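Local coordinates for Mll7089 protein (Mesorhizobium loti, PDB 2OZ8), which is of unknown function but, as a mandelate racemase-like member of the enolase superfamily, probably binds magnesium and may act as a hydro-lyase, at residues Asp219-Asp231 and Thr243-Leu255. Sequence-based numbering, arbitrary orientation.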
ATOM      1  N   ASP A 219     -33.890   2.966 -13.078  1.00 43.90           N
ATOM      2  CA  ASP A 219     -32.895   3.875 -12.581  1.00 44.00           C
ATOM      3  C   ASP A 219     -32.958   3.940 -11.046  1.00 42.48           C
ATOM      4  O   ASP A 219     -33.982   4.285 -10.492  1.00 42.00           O
ATOM      5  CB  ASP A 219     -33.094   5.260 -13.205  1.00 45.21           C
ATOM      6  CG  ASP A 219     -32.514   5.359 -14.639  1.00 53.48           C
ATOM      7  OD1 ASP A 219     -32.405   4.331 -15.372  1.00 56.72           O
ATOM      8  OD2 ASP A 219     -32.132   6.492 -15.043  1.00 62.23           O
ATOM      9  N   LEU A 220     -31.848   3.613 -10.376  1.00 40.83           N
ATOM     10  CA  LEU A 220     -31.797   3.552  -8.937  1.00 38.60           C
ATOM     11  C   LEU A 220     -31.059   4.688  -8.359  1.00 37.56           C
ATOM     12  O   LEU A 220     -29.958   4.994  -8.802  1.00 38.01           O
ATOM     13  CB  LEU A 220     -31.110   2.282  -8.460  1.00 38.62           C
ATOM     14  CG  LEU A 220     -31.682   0.951  -8.939  1.00 39.94           C
ATOM     15  CD1 LEU A 220     -30.773  -0.165  -8.491  1.00 38.54           C
ATOM     16  CD2 LEU A 220     -33.097   0.707  -8.428  1.00 38.85           C
ATOM     17  N   LEU A 221     -31.647   5.294  -7.328  1.00 36.38           N
ATOM     18  CA  LEU A 221     -30.945   6.225  -6.446  1.00 34.25           C
ATOM     19  C   LEU A 221     -29.828   5.566  -5.628  1.00 34.06           C
ATOM     20  O   LEU A 221     -28.702   6.095  -5.535  1.00 35.89           O
ATOM     21  CB  LEU A 221     -31.947   6.892  -5.525  1.00 33.81           C
ATOM     22  CG  LEU A 221     -31.426   8.060  -4.717  1.00 33.52           C
ATOM     23  CD1 LEU A 221     -30.681   9.119  -5.683  1.00 36.02           C
ATOM     24  CD2 LEU A 221     -32.548   8.661  -3.882  1.00 30.76           C
ATOM     25  N   TRP A 222     -30.104   4.416  -5.031  1.00 33.11           N
ATOM     26  CA  TRP A 222     -29.046   3.670  -4.320  1.00 32.24           C
ATOM     27  C   TRP A 222     -29.431   2.214  -4.123  1.00 32.80           C
ATOM     28  O   TRP A 222     -30.598   1.843  -4.195  1.00 33.88           O
ATOM     29  CB  TRP A 222     -28.594   4.325  -2.988  1.00 31.01           C
ATOM     30  CG  TRP A 222     -29.504   4.212  -1.756  1.00 30.29           C
ATOM     31  CD1 TRP A 222     -29.910   3.068  -1.139  1.00 33.06           C
ATOM     32  CD2 TRP A 222     -30.045   5.287  -0.973  1.00 29.82           C
ATOM     33  NE1 TRP A 222     -30.689   3.349  -0.037  1.00 30.12           N
ATOM     34  CE2 TRP A 222     -30.794   4.706   0.086  1.00 32.68           C
ATOM     35  CE3 TRP A 222     -29.966   6.678  -1.053  1.00 28.05           C
ATOM     36  CZ2 TRP A 222     -31.468   5.484   1.057  1.00 32.28           C
ATOM     37  CZ3 TRP A 222     -30.612   7.424  -0.120  1.00 31.15           C
ATOM     38  CH2 TRP A 222     -31.367   6.838   0.921  1.00 31.88           C
ATOM     39  N   VAL A 223     -28.411   1.406  -3.942  1.00 33.19           N
ATOM     40  CA  VAL A 223     -28.565   0.034  -3.523  0.50 32.68           C
ATOM     41  C   VAL A 223     -27.971  -0.039  -2.113  1.00 33.82           C
ATOM     42  O   VAL A 223     -26.859   0.441  -1.845  1.00 33.04           O
ATOM     43  CB  VAL A 223     -27.906  -0.985  -4.519  0.50 32.77           C
ATOM     44  CG1 VAL A 223     -26.441  -0.662  -4.785  0.50 30.03           C
ATOM     45  CG2 VAL A 223     -28.069  -2.430  -4.027  0.50 31.05           C
ATOM     46  N   GLU A 224     -28.730  -0.636  -1.197  1.00 35.02           N
ATOM     47  CA  GLU A 224     -28.365  -0.637   0.193  1.00 36.37           C
ATOM     48  C   GLU A 224     -27.902  -2.008   0.644  1.00 36.11           C
ATOM     49  O   GLU A 224     -28.546  -2.978   0.339  1.00 36.72           O
ATOM     50  CB  GLU A 224     -29.609  -0.253   0.949  1.00 37.19           C
ATOM     51  CG  GLU A 224     -29.354   0.396   2.285  1.00 42.80           C
ATOM     52  CD  GLU A 224     -30.592   1.110   2.825  1.00 47.40           C
ATOM     53  OE1 GLU A 224     -31.300   1.842   2.068  1.00 46.52           O
ATOM     54  OE2 GLU A 224     -30.839   0.925   4.023  1.00 49.85           O
ATOM     55  N   ASP A 225     -26.807  -2.092   1.387  1.00 35.97           N
ATOM     56  CA  ASP A 225     -26.276  -3.361   1.853  1.00 36.95           C
ATOM     57  C   ASP A 225     -26.345  -4.532   0.842  1.00 36.83           C
ATOM     58  O   ASP A 225     -26.910  -5.574   1.147  1.00 37.03           O
ATOM     59  CB  ASP A 225     -26.955  -3.778   3.149  1.00 37.06           C
ATOM     60  CG  ASP A 225     -26.941  -2.692   4.171  1.00 41.80           C
ATOM     61  OD1 ASP A 225     -25.852  -2.153   4.465  1.00 45.04           O
ATOM     62  OD2 ASP A 225     -28.038  -2.351   4.691  1.00 50.24           O
ATOM     63  N   PRO A 226     -25.732  -4.382  -0.351  1.00 36.68           N
ATOM     64  CA  PRO A 226     -25.947  -5.452  -1.327  1.00 35.61           C
ATOM     65  C   PRO A 226     -25.234  -6.771  -0.984  1.00 36.34           C
ATOM     66  O   PRO A 226     -25.668  -7.821  -1.467  1.00 37.02           O
ATOM     67  CB  PRO A 226     -25.382  -4.868  -2.629  1.00 36.42           C
ATOM     68  CG  PRO A 226     -24.405  -3.801  -2.222  1.00 36.31           C
ATOM     69  CD  PRO A 226     -24.840  -3.297  -0.849  1.00 35.50           C
ATOM     70  N   ILE A 227     -24.191  -6.730  -0.139  1.00 35.76           N
ATOM     71  CA  ILE A 227     -23.303  -7.852   0.104  1.00 35.08           C
ATOM     72  C   ILE A 227     -22.856  -7.825   1.571  1.00 36.71           C
ATOM     73  O   ILE A 227     -23.053  -6.830   2.285  1.00 36.02           O
ATOM     74  CB  ILE A 227     -22.017  -7.823  -0.858  1.00 36.06           C
ATOM     75  CG1 ILE A 227     -21.099  -6.605  -0.561  1.00 36.68           C
ATOM     76  CG2 ILE A 227     -22.388  -7.840  -2.357  1.00 34.45           C
ATOM     77  CD1 ILE A 227     -19.691  -6.613  -1.135  1.00 33.01           C
ATOM     78  N   LEU A 228     -22.304  -8.959   2.018  1.00 37.74           N
ATOM     79  CA  LEU A 228     -21.603  -9.104   3.289  1.00 38.77           C
ATOM     80  C   LEU A 228     -20.932  -7.834   3.695  1.00 39.01           C
ATOM     81  O   LEU A 228     -20.064  -7.355   2.999  1.00 40.48           O
ATOM     82  CB  LEU A 228     -20.549 -10.216   3.171  1.00 38.26           C
ATOM     83  CG  LEU A 228     -20.246 -10.926   4.477  1.00 40.47           C
ATOM     84  CD1 LEU A 228     -21.564 -11.417   5.126  1.00 39.56           C
ATOM     85  CD2 LEU A 228     -19.262 -12.085   4.309  1.00 40.22           C
ATOM     86  N   ARG A 229     -21.332  -7.268   4.815  1.00 40.40           N
ATOM     87  CA  ARG A 229     -20.839  -5.965   5.235  1.00 42.65           C
ATOM     88  C   ARG A 229     -19.331  -5.924   5.534  1.00 44.63           C
ATOM     89  O   ARG A 229     -18.735  -4.864   5.582  1.00 46.09           O
ATOM     90  CB  ARG A 229     -21.566  -5.548   6.479  1.00 43.14           C
ATOM     91  CG  ARG A 229     -21.083  -6.252   7.728  1.00 44.32           C
ATOM     92  CD  ARG A 229     -22.166  -6.204   8.758  1.00 50.04           C
ATOM     93  NE  ARG A 229     -21.936  -7.236   9.737  1.00 57.22           N
ATOM     94  CZ  ARG A 229     -22.387  -8.480   9.594  1.00 61.12           C
ATOM     95  NH1 ARG A 229     -23.091  -8.802   8.512  1.00 60.70           N
ATOM     96  NH2 ARG A 229     -22.123  -9.401  10.525  1.00 63.20           N
ATOM     97  N   HIS A 230     -18.720  -7.077   5.742  1.00 45.44           N
ATOM     98  CA  HIS A 230     -17.318  -7.130   6.017  1.00 46.36           C
ATOM     99  C   HIS A 230     -16.518  -7.233   4.718  1.00 45.11           C
ATOM    100  O   HIS A 230     -15.280  -7.191   4.747  1.00 44.18           O
ATOM    101  CB  HIS A 230     -17.050  -8.299   6.982  1.00 48.51           C
ATOM    102  CG  HIS A 230     -17.733  -8.136   8.318  1.00 54.60           C
ATOM    103  ND1 HIS A 230     -17.614  -6.982   9.086  1.00 59.00           N
ATOM    104  CD2 HIS A 230     -18.551  -8.971   9.015  1.00 58.27           C
ATOM    105  CE1 HIS A 230     -18.327  -7.122  10.196  1.00 60.96           C
ATOM    106  NE2 HIS A 230     -18.908  -8.316  10.176  1.00 60.52           N
ATOM    107  N   ASP A 231     -17.222  -7.343   3.574  1.00 42.66           N
ATOM    108  CA  ASP A 231     -16.525  -7.483   2.309  1.00 39.92           C
ATOM    109  C   ASP A 231     -16.145  -6.109   1.730  1.00 39.19           C
ATOM    110  O   ASP A 231     -16.777  -5.599   0.775  1.00 37.26           O
ATOM    111  CB  ASP A 231     -17.309  -8.307   1.304  1.00 39.48           C
ATOM    112  CG  ASP A 231     -16.484  -8.616   0.074  1.00 39.80           C
ATOM    113  OD1 ASP A 231     -15.259  -8.369   0.095  1.00 40.50           O
ATOM    114  OD2 ASP A 231     -17.030  -9.112  -0.915  1.00 41.66           O
ATOM    115  N   THR A 243     -21.072   3.302 -11.765  1.00 34.20           N
ATOM    116  CA  THR A 243     -20.948   4.707 -11.954  1.00 33.47           C
ATOM    117  C   THR A 243     -22.313   5.350 -12.072  1.00 34.16           C
ATOM    118  O   THR A 243     -22.396   6.589 -12.169  1.00 34.94           O
ATOM    119  CB  THR A 243     -20.205   4.972 -13.297  1.00 34.10           C
ATOM    120  OG1 THR A 243     -20.936   4.347 -14.325  1.00 30.65           O
ATOM    121  CG2 THR A 243     -18.821   4.372 -13.301  1.00 33.39           C
ATOM    122  N   TRP A 244     -23.383   4.537 -12.128  1.00 33.21           N
ATOM    123  CA  TRP A 244     -24.751   5.049 -12.343  1.00 32.02           C
ATOM    124  C   TRP A 244     -25.620   5.102 -11.050  1.00 32.00           C
ATOM    125  O   TRP A 244     -26.752   5.594 -11.075  1.00 32.78           O
ATOM    126  CB  TRP A 244     -25.467   4.237 -13.461  1.00 32.06           C
ATOM    127  CG  TRP A 244     -25.554   2.751 -13.139  1.00 33.17           C
ATOM    128  CD1 TRP A 244     -26.562   2.118 -12.499  1.00 31.73           C
ATOM    129  CD2 TRP A 244     -24.524   1.740 -13.377  1.00 33.06           C
ATOM    130  NE1 TRP A 244     -26.254   0.777 -12.322  1.00 32.49           N
ATOM    131  CE2 TRP A 244     -25.020   0.514 -12.858  1.00 31.58           C
ATOM    132  CE3 TRP A 244     -23.264   1.757 -14.008  1.00 31.72           C
ATOM    133  CZ2 TRP A 244     -24.313  -0.696 -12.954  1.00 30.70           C
ATOM    134  CZ3 TRP A 244     -22.523   0.535 -14.080  1.00 34.36           C
ATOM    135  CH2 TRP A 244     -23.062  -0.667 -13.558  1.00 32.99           C
ATOM    136  N   THR A 245     -25.142   4.571  -9.929  1.00 30.64           N
ATOM    137  CA  THR A 245     -25.938   4.628  -8.721  1.00 29.62           C
ATOM    138  C   THR A 245     -25.030   4.593  -7.529  1.00 30.53           C
ATOM    139  O   THR A 245     -23.832   4.375  -7.704  1.00 31.46           O
ATOM    140  CB  THR A 245     -27.031   3.491  -8.650  1.00 30.14           C
ATOM    141  OG1 THR A 245     -27.877   3.743  -7.549  1.00 28.97           O
ATOM    142  CG2 THR A 245     -26.454   2.116  -8.446  1.00 26.31           C
ATOM    143  N   GLN A 246     -25.589   4.778  -6.327  1.00 31.35           N
ATOM    144  CA  GLN A 246     -24.806   4.834  -5.087  1.00 32.46           C
ATOM    145  C   GLN A 246     -24.867   3.537  -4.295  1.00 33.21           C
ATOM    146  O   GLN A 246     -25.903   2.888  -4.284  1.00 33.38           O
ATOM    147  CB  GLN A 246     -25.317   5.969  -4.215  1.00 31.90           C
ATOM    148  CG  GLN A 246     -24.987   7.379  -4.749  1.00 34.30           C
ATOM    149  CD  GLN A 246     -25.723   8.484  -3.999  1.00 35.14           C
ATOM    150  OE1 GLN A 246     -25.113   9.334  -3.380  1.00 38.97           O
ATOM    151  NE2 GLN A 246     -27.050   8.464  -4.061  1.00 40.75           N
ATOM    152  N   ILE A 247     -23.753   3.171  -3.641  1.00 33.72           N
ATOM    153  CA  ILE A 247     -23.671   2.007  -2.797  1.00 33.44           C
ATOM    154  C   ILE A 247     -23.820   2.444  -1.347  1.00 34.62           C
ATOM    155  O   ILE A 247     -22.930   3.088  -0.775  1.00 35.48           O
ATOM    156  CB  ILE A 247     -22.324   1.279  -2.988  1.00 34.20           C
ATOM    157  CG1 ILE A 247     -22.030   0.992  -4.486  1.00 34.60           C
ATOM    158  CG2 ILE A 247     -22.257   0.013  -2.137  1.00 33.34           C
ATOM    159  CD1 ILE A 247     -22.987  -0.032  -5.161  1.00 36.36           C
ATOM    160  N   ASN A 248     -24.938   2.082  -0.730  1.00 35.05           N
ATOM    161  CA  ASN A 248     -25.290   2.599   0.570  1.00 35.44           C
ATOM    162  C   ASN A 248     -24.933   1.474   1.511  1.00 37.23           C
ATOM    163  O   ASN A 248     -25.323   0.361   1.292  1.00 37.83           O
ATOM    164  CB  ASN A 248     -26.787   2.977   0.547  1.00 34.87           C
ATOM    165  CG  ASN A 248     -27.290   3.603   1.845  1.00 35.27           C
ATOM    166  OD1 ASN A 248     -26.894   3.208   2.917  1.00 35.32           O
ATOM    167  ND2 ASN A 248     -28.203   4.576   1.735  1.00 37.53           N
ATOM    168  N   SER A 249     -24.159   1.744   2.547  1.00 39.46           N
ATOM    169  CA  SER A 249     -23.597   0.670   3.372  1.00 42.50           C
ATOM    170  C   SER A 249     -23.536   1.032   4.831  1.00 43.76           C
ATOM    171  O   SER A 249     -23.444   2.185   5.178  1.00 44.60           O
ATOM    172  CB  SER A 249     -22.173   0.325   2.934  1.00 42.42           C
ATOM    173  OG  SER A 249     -21.948  -1.060   3.146  1.00 47.34           O
ATOM    174  N   GLY A 250     -23.599   0.027   5.680  1.00 46.81           N
ATOM    175  CA  GLY A 250     -23.279   0.163   7.104  1.00 50.73           C
ATOM    176  C   GLY A 250     -24.212  -0.557   8.062  1.00 53.46           C
ATOM    177  O   GLY A 250     -24.054  -0.417   9.283  1.00 53.99           O
ATOM    178  N   GLU A 251     -25.197  -1.291   7.523  1.00 55.94           N
ATOM    179  CA  GLU A 251     -26.151  -2.056   8.355  1.00 57.56           C
ATOM    180  C   GLU A 251     -25.381  -3.087   9.172  1.00 57.95           C
ATOM    181  O   GLU A 251     -24.405  -3.671   8.687  1.00 58.47           O
ATOM    182  CB  GLU A 251     -27.250  -2.758   7.508  1.00 57.48           C
ATOM    183  CG  GLU A 251     -28.475  -3.343   8.282  1.00 57.85           C
ATOM    184  CD  GLU A 251     -29.595  -2.305   8.590  1.00 61.92           C
ATOM    185  OE1 GLU A 251     -29.229  -1.198   9.021  1.00 63.54           O
ATOM    186  OE2 GLU A 251     -30.829  -2.588   8.407  1.00 60.58           O
ATOM    187  N   TYR A 252     -25.821  -3.283  10.408  1.00 58.37           N
ATOM    188  CA  TYR A 252     -25.309  -4.341  11.283  1.00 59.29           C
ATOM    189  C   TYR A 252     -23.954  -3.972  11.878  1.00 58.47           C
ATOM    190  O   TYR A 252     -23.308  -4.799  12.535  1.00 58.70           O
ATOM    191  CB  TYR A 252     -25.274  -5.717  10.569  1.00 60.56           C
ATOM    192  CG  TYR A 252     -26.601  -6.077   9.925  1.00 63.54           C
ATOM    193  CD1 TYR A 252     -26.713  -6.265   8.537  1.00 63.60           C
ATOM    194  CD2 TYR A 252     -27.765  -6.192  10.711  1.00 65.59           C
ATOM    195  CE1 TYR A 252     -27.949  -6.575   7.948  1.00 65.87           C
ATOM    196  CE2 TYR A 252     -28.990  -6.504  10.139  1.00 66.19           C
ATOM    197  CZ  TYR A 252     -29.083  -6.690   8.764  1.00 65.84           C
ATOM    198  OH  TYR A 252     -30.323  -6.980   8.235  1.00 66.24           O
ATOM    199  N   LEU A 253     -23.530  -2.729  11.654  1.00 56.95           N
ATOM    200  CA  LEU A 253     -22.251  -2.273  12.161  1.00 55.29           C
ATOM    201  C   LEU A 253     -22.493  -1.350  13.338  1.00 54.82           C
ATOM    202  O   LEU A 253     -23.438  -0.550  13.322  1.00 54.48           O
ATOM    203  CB  LEU A 253     -21.467  -1.510  11.086  1.00 54.97           C
ATOM    204  CG  LEU A 253     -20.924  -2.095   9.775  1.00 53.79           C
ATOM    205  CD1 LEU A 253     -20.141  -1.004   9.010  1.00 50.66           C
ATOM    206  CD2 LEU A 253     -20.054  -3.299  10.023  1.00 51.75           C
ATOM    207  N   ASP A 254     -21.629  -1.436  14.348  1.00 53.68           N
ATOM    208  CA  ASP A 254     -21.633  -0.437  15.405  1.00 53.27           C
ATOM    209  C   ASP A 254     -20.783   0.808  15.019  1.00 52.66           C
ATOM    210  O   ASP A 254     -20.294   0.919  13.886  1.00 52.89           O
ATOM    211  CB  ASP A 254     -21.204  -1.065  16.748  1.00 53.67           C
ATOM    212  CG  ASP A 254     -19.803  -1.664  16.715  1.00 54.72           C
ATOM    213  OD1 ASP A 254     -19.032  -1.443  15.770  1.00 54.71           O
ATOM    214  OD2 ASP A 254     -19.451  -2.370  17.684  1.00 60.50           O
ATOM    215  N   LEU A 255     -20.642   1.742  15.954  1.00 52.03           N
ATOM    216  CA  LEU A 255     -19.892   2.983  15.773  1.00 51.15           C
ATOM    217  C   LEU A 255     -18.483   2.709  15.301  1.00 51.52           C
ATOM    218  O   LEU A 255     -17.994   3.360  14.355  1.00 51.22           O
ATOM    219  CB  LEU A 255     -19.791   3.754  17.077  1.00 50.20           C
ATOM    220  CG  LEU A 255     -20.010   5.268  17.013  1.00 49.85           C
ATOM    221  CD1 LEU A 255     -19.091   5.982  18.002  1.00 48.58           C
ATOM    222  CD2 LEU A 255     -19.880   5.862  15.630  1.00 48.88           C
TER
HETATM  223  O   HOH W   1     -29.568   4.679 -11.823  1.00 53.57           O
HETATM  224  O   HOH W   2     -23.076  -4.063   2.103  1.00 49.21           O
HETATM  225  O   HOH W   3     -20.913  -7.121  12.363  1.00 62.28           O
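Asn248 points its amide ND2 over the indole face of Trp222, 3.1 Å from CE2, with the two planes 54° apart. Its CB adds a CH-pi contact to the five-membered ring; CG anti to the backbone N (chi1 -177°) swings the amide across the indole. Ser294 takes a hydrogen bond from ND2. Trp222 NE1 donates a hydrogen bond to Glu224 OE1 (2.7 Å), an oxygen also salt-bridged to Lys165, and the Glu224 carboxylate stacks nearly parallel to the amide. With an alanine at Trp222, the Asn248 amide would probably lose the ring beneath it and Glu224 OE1 its indole donor. Parallel strands 222-224 and 246-249 pair through backbone bonds, while Val223 CG1 meets Ile247 CD1 on the face covered by helices 203-215 and 232-241. At one end Thr245 OG1 donates a hydrogen bond to Leu220 O from above its carbonyl plane, and Gln246 NE2 a straight one to Leu221 O (3.2 Å, 173°); at the other, Asp225 OD1 accepts Glu251 N (3.2 Å). Beyond, Arg229 CD packs on Tyr252 CB (3.6 Å), its NH1 bridging to Glu199. This beta-alpha-beta unit of the TIM-type barrel thus sets an apolar outer side against an inner face of indole, carboxylate and amide, their polar ends satisfied by Lys165 and Ser294.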